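Local coordinates for minor structural protein 4 (Lactococcus phage Tuc2009, PDB 5E7T) that probably forms part of the phage baseplate as an upper baseplate protein with an immunoglobulin-like domain, at residues A[73-82]-A[92-103]. Sequence-based numbering, arbitrary orientation.
Sequences VVNNGNELLL and VIEGATITKGYV
I98 lays its CD1 methyl beneath the strand 79-82, 3.6 Å from L80 N, and against the CB of L80, where strand 98-103 packs by side chains and a few bonds over the hairpin 72-84, consistent with a rolled, immunoglobulin-like antiparallel sheet. Strands 72-75 and 98-103 are the outermost strands of the sheet within this chain; segment 73-75 runs nearly antiparallel to 98-103, at 166°, with axes 7.2 Å apart at closest approach. I98 is placed by its first torsion, with CG1 beside the backbone N (chi1 -54°), which carries the chain past the hairpin turn at 76-78. Two hydrogen bonds fasten the hairpin to the backbone of I98, one at its N and one at its O. I98 N donates to G77 O at 2.8 Å, almost straight (176°) and along a lone pair in the carbonyl plane, while N75 ND2 donates to I98 O at 2.9 Å from well above that carbonyl. The same N75 amide holds the turn itself: its OD1 accepts from G77 N at 2.8 Å, an Asx turn, so one side chain ties the hairpin to strand 98-103. Positive phi at G77 suits a glycine in this turn.

Farther along, L80 presses both its methyls on the bare backbone of G101, CD1 standing 3.7 Å from G101 CA, and V73 CG1 rests on G101 O. Beyond, L82 and V103 meet at about a right angle. K100 and Y102 turn to the other side of their strand, where Y102 OH bonds to E9 and K58; T99 and K100 both pair with E9 in a classic beta bulge. At the opposite end E79 and V92 form an antiparallel non-hydrogen-bonded pair; E79 OE2 makes a salt bridge with R90, and OE1 accepts from N76 ND2. Next to this pair the CG2 methyl of I93 lies 3.3 Å from N78 O.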
loop_
_atom_site.group_PDB
_atom_site.type_symbol
_atom_site.label_atom_id
_atom_site.label_comp_id
_atom_site.label_asym_id
_atom_site.label_seq_id
_atom_site.Cartn_x
_atom_site.Cartn_y
_atom_site.Cartn_z
ATOM N N VAL A 73 7.571 30.790 26.512
ATOM C CA VAL A 73 7.155 30.134 25.277
ATOM C C VAL A 73 8.157 29.032 24.948
ATOM O O VAL A 73 9.356 29.292 24.855
ATOM C CB VAL A 73 6.944 31.141 24.114
ATOM C CG1 VAL A 73 6.609 30.432 22.812
ATOM C CG2 VAL A 73 5.847 32.134 24.453
ATOM N N VAL A 74 7.680 27.798 24.808
ATOM C CA VAL A 74 8.570 26.690 24.459
ATOM C C VAL A 74 8.244 26.235 23.028
ATOM O O VAL A 74 7.074 25.976 22.728
ATOM C CB VAL A 74 8.518 25.530 25.492
ATOM C CG1 VAL A 74 9.491 24.409 25.136
ATOM C CG2 VAL A 74 8.798 26.042 26.898
ATOM N N ASN A 75 9.262 26.142 22.147
ATOM C CA ASN A 75 9.013 25.656 20.790
ATOM C C ASN A 75 9.545 24.245 20.600
ATOM O O ASN A 75 10.754 24.056 20.520
ATOM C CB ASN A 75 9.530 26.609 19.699
ATOM C CG ASN A 75 9.406 26.078 18.283
ATOM O OD1 ASN A 75 8.630 25.165 17.984
ATOM N ND2 ASN A 75 10.132 26.688 17.357
ATOM N N ASN A 76 8.634 23.264 20.493
ATOM C CA ASN A 76 8.992 21.863 20.269
ATOM C C ASN A 76 8.818 21.437 18.792
ATOM O O ASN A 76 8.786 20.249 18.494
ATOM C CB ASN A 76 8.248 20.913 21.251
ATOM C CG ASN A 76 8.691 21.027 22.695
ATOM O OD1 ASN A 76 9.890 21.035 23.020
ATOM N ND2 ASN A 76 7.724 21.069 23.607
ATOM N N GLY A 77 8.732 22.402 17.886
ATOM C CA GLY A 77 8.668 22.139 16.451
ATOM C C GLY A 77 7.342 21.655 15.931
ATOM O O GLY A 77 6.819 22.220 14.967
ATOM N N ASN A 78 6.791 20.600 16.556
ATOM C CA ASN A 78 5.491 19.998 16.201
ATOM C C ASN A 78 4.349 20.726 16.919
ATOM O O ASN A 78 3.223 20.731 16.424
ATOM C CB ASN A 78 5.465 18.497 16.548
ATOM C CG ASN A 78 5.595 18.188 18.026
ATOM O OD1 ASN A 78 6.701 18.129 18.569
ATOM N ND2 ASN A 78 4.461 17.964 18.712
ATOM N N GLU A 79 4.664 21.328 18.085
ATOM C CA GLU A 79 3.767 22.041 18.971
ATOM C C GLU A 79 4.493 23.204 19.629
ATOM O O GLU A 79 5.706 23.147 19.824
ATOM C CB GLU A 79 3.253 21.082 20.073
ATOM C CG GLU A 79 4.360 20.570 21.000
ATOM C CD GLU A 79 4.021 19.915 22.324
ATOM O OE1 GLU A 79 4.909 19.891 23.210
ATOM O OE2 GLU A 79 2.912 19.350 22.449
ATOM N N LEU A 80 3.751 24.239 20.009
ATOM C CA LEU A 80 4.272 25.370 20.769
ATOM C C LEU A 80 3.546 25.311 22.095
ATOM O O LEU A 80 2.374 24.914 22.130
ATOM C CB LEU A 80 3.985 26.706 20.074
ATOM C CG LEU A 80 4.638 27.951 20.669
ATOM C CD1 LEU A 80 6.054 28.125 20.150
ATOM C CD2 LEU A 80 3.822 29.184 20.354
ATOM N N LEU A 81 4.245 25.672 23.185
ATOM C CA LEU A 81 3.691 25.667 24.532
ATOM C C LEU A 81 3.845 27.032 25.161
ATOM O O LEU A 81 4.935 27.602 25.140
ATOM C CB LEU A 81 4.395 24.620 25.419
ATOM C CG LEU A 81 4.319 23.152 25.022
ATOM C CD1 LEU A 81 5.075 22.305 26.014
ATOM C CD2 LEU A 81 2.929 22.665 24.993
ATOM N N LEU A 82 2.764 27.554 25.727
ATOM C CA LEU A 82 2.823 28.833 26.433
ATOM C C LEU A 82 2.659 28.439 27.909
ATOM O O LEU A 82 1.564 28.074 28.323
ATOM C CB LEU A 82 1.735 29.814 25.894
ATOM C CG LEU A 82 1.522 31.201 26.550
ATOM C CD1 LEU A 82 2.830 31.974 26.765
ATOM C CD2 LEU A 82 0.619 32.045 25.706
ATOM N N VAL A 92 -1.026 23.068 18.405
ATOM C CA VAL A 92 -0.503 22.001 17.558
ATOM C C VAL A 92 -0.710 22.363 16.104
ATOM O O VAL A 92 -1.864 22.456 15.647
ATOM C CB VAL A 92 -1.082 20.588 17.868
ATOM C CG1 VAL A 92 -0.362 19.508 17.069
ATOM C CG2 VAL A 92 -1.030 20.270 19.352
ATOM N N ILE A 93 0.426 22.525 15.372
ATOM C CA ILE A 93 0.487 22.815 13.932
ATOM C C ILE A 93 0.309 21.511 13.136
ATOM O O ILE A 93 0.627 20.428 13.646
ATOM C CB ILE A 93 1.818 23.516 13.577
ATOM C CG1 ILE A 93 1.722 24.274 12.239
ATOM C CG2 ILE A 93 3.005 22.531 13.610
ATOM C CD1 ILE A 93 2.764 25.355 12.026
ATOM N N GLU A 94 -0.186 21.616 11.897
ATOM C CA GLU A 94 -0.350 20.471 11.017
ATOM C C GLU A 94 0.235 20.813 9.662
ATOM O O GLU A 94 -0.148 21.812 9.065
ATOM C CB GLU A 94 -1.832 20.095 10.894
ATOM C CG GLU A 94 -2.096 18.729 10.268
ATOM C CD GLU A 94 -3.528 18.413 9.865
ATOM O OE1 GLU A 94 -4.468 19.061 10.384
ATOM O OE2 GLU A 94 -3.708 17.483 9.045
ATOM N N GLY A 95 1.183 20.008 9.206
ATOM C CA GLY A 95 1.781 20.184 7.887
ATOM C C GLY A 95 2.934 21.148 7.738
ATOM O O GLY A 95 3.299 21.502 6.610
ATOM N N ALA A 96 3.533 21.564 8.857
ATOM C CA ALA A 96 4.688 22.464 8.861
ATOM C C ALA A 96 5.450 22.293 10.161
ATOM O O ALA A 96 5.009 21.559 11.057
ATOM C CB ALA A 96 4.237 23.919 8.696
ATOM N N THR A 97 6.598 22.980 10.258
ATOM C CA THR A 97 7.447 22.978 11.443
ATOM C C THR A 97 7.449 24.385 12.050
ATOM O O THR A 97 7.583 25.377 11.312
ATOM C CB THR A 97 8.850 22.451 11.089
ATOM O OG1 THR A 97 8.735 21.243 10.323
ATOM C CG2 THR A 97 9.693 22.203 12.300
ATOM N N ILE A 98 7.260 24.473 13.384
ATOM C CA ILE A 98 7.286 25.765 14.063
ATOM C C ILE A 98 8.729 26.249 14.157
ATOM O O ILE A 98 9.613 25.573 14.695
ATOM C CB ILE A 98 6.545 25.792 15.415
ATOM C CG1 ILE A 98 5.113 25.304 15.247
ATOM C CG2 ILE A 98 6.563 27.212 16.005
ATOM C CD1 ILE A 98 4.363 25.057 16.567
ATOM N N THR A 99 8.948 27.414 13.597
ATOM C CA THR A 99 10.217 28.114 13.517
ATOM C C THR A 99 10.454 28.964 14.769
ATOM O O THR A 99 11.540 28.951 15.336
ATOM C CB THR A 99 10.171 28.860 12.182
ATOM O OG1 THR A 99 10.945 28.109 11.263
ATOM C CG2 THR A 99 10.589 30.329 12.245
ATOM N N LYS A 100 9.418 29.696 15.193
ATOM C CA LYS A 100 9.416 30.637 16.308
ATOM C C LYS A 100 7.934 30.875 16.629
ATOM O O LYS A 100 7.082 30.733 15.762
ATOM C CB LYS A 100 10.117 31.943 15.855
ATOM C CG LYS A 100 10.295 33.031 16.897
ATOM C CD LYS A 100 10.844 34.295 16.240
ATOM C CE LYS A 100 10.996 35.437 17.214
ATOM N NZ LYS A 100 11.430 36.692 16.539
ATOM N N GLY A 101 7.643 31.160 17.883
ATOM C CA GLY A 101 6.293 31.415 18.373
ATOM C C GLY A 101 6.342 32.417 19.508
ATOM O O GLY A 101 7.317 32.451 20.276
ATOM N N TYR A 102 5.318 33.274 19.600
ATOM C CA TYR A 102 5.299 34.316 20.623
ATOM C C TYR A 102 3.936 35.010 20.710
ATOM O O TYR A 102 3.196 35.013 19.729
ATOM C CB TYR A 102 6.425 35.348 20.331
ATOM C CG TYR A 102 6.377 35.936 18.933
ATOM C CD1 TYR A 102 7.021 35.310 17.866
ATOM C CD2 TYR A 102 5.708 37.129 18.679
ATOM C CE1 TYR A 102 6.950 35.828 16.574
ATOM C CE2 TYR A 102 5.632 37.656 17.392
ATOM C CZ TYR A 102 6.243 36.996 16.342
ATOM O OH TYR A 102 6.149 37.518 15.077
ATOM N N VAL A 103 3.606 35.600 21.870
ATOM C CA VAL A 103 2.388 36.406 22.033
ATOM C C VAL A 103 2.679 37.696 21.229
ATOM O O VAL A 103 3.758 38.266 21.391
ATOM C CB VAL A 103 2.105 36.738 23.524
ATOM C CG1 VAL A 103 0.880 37.618 23.666
ATOM C CG2 VAL A 103 1.955 35.483 24.359
#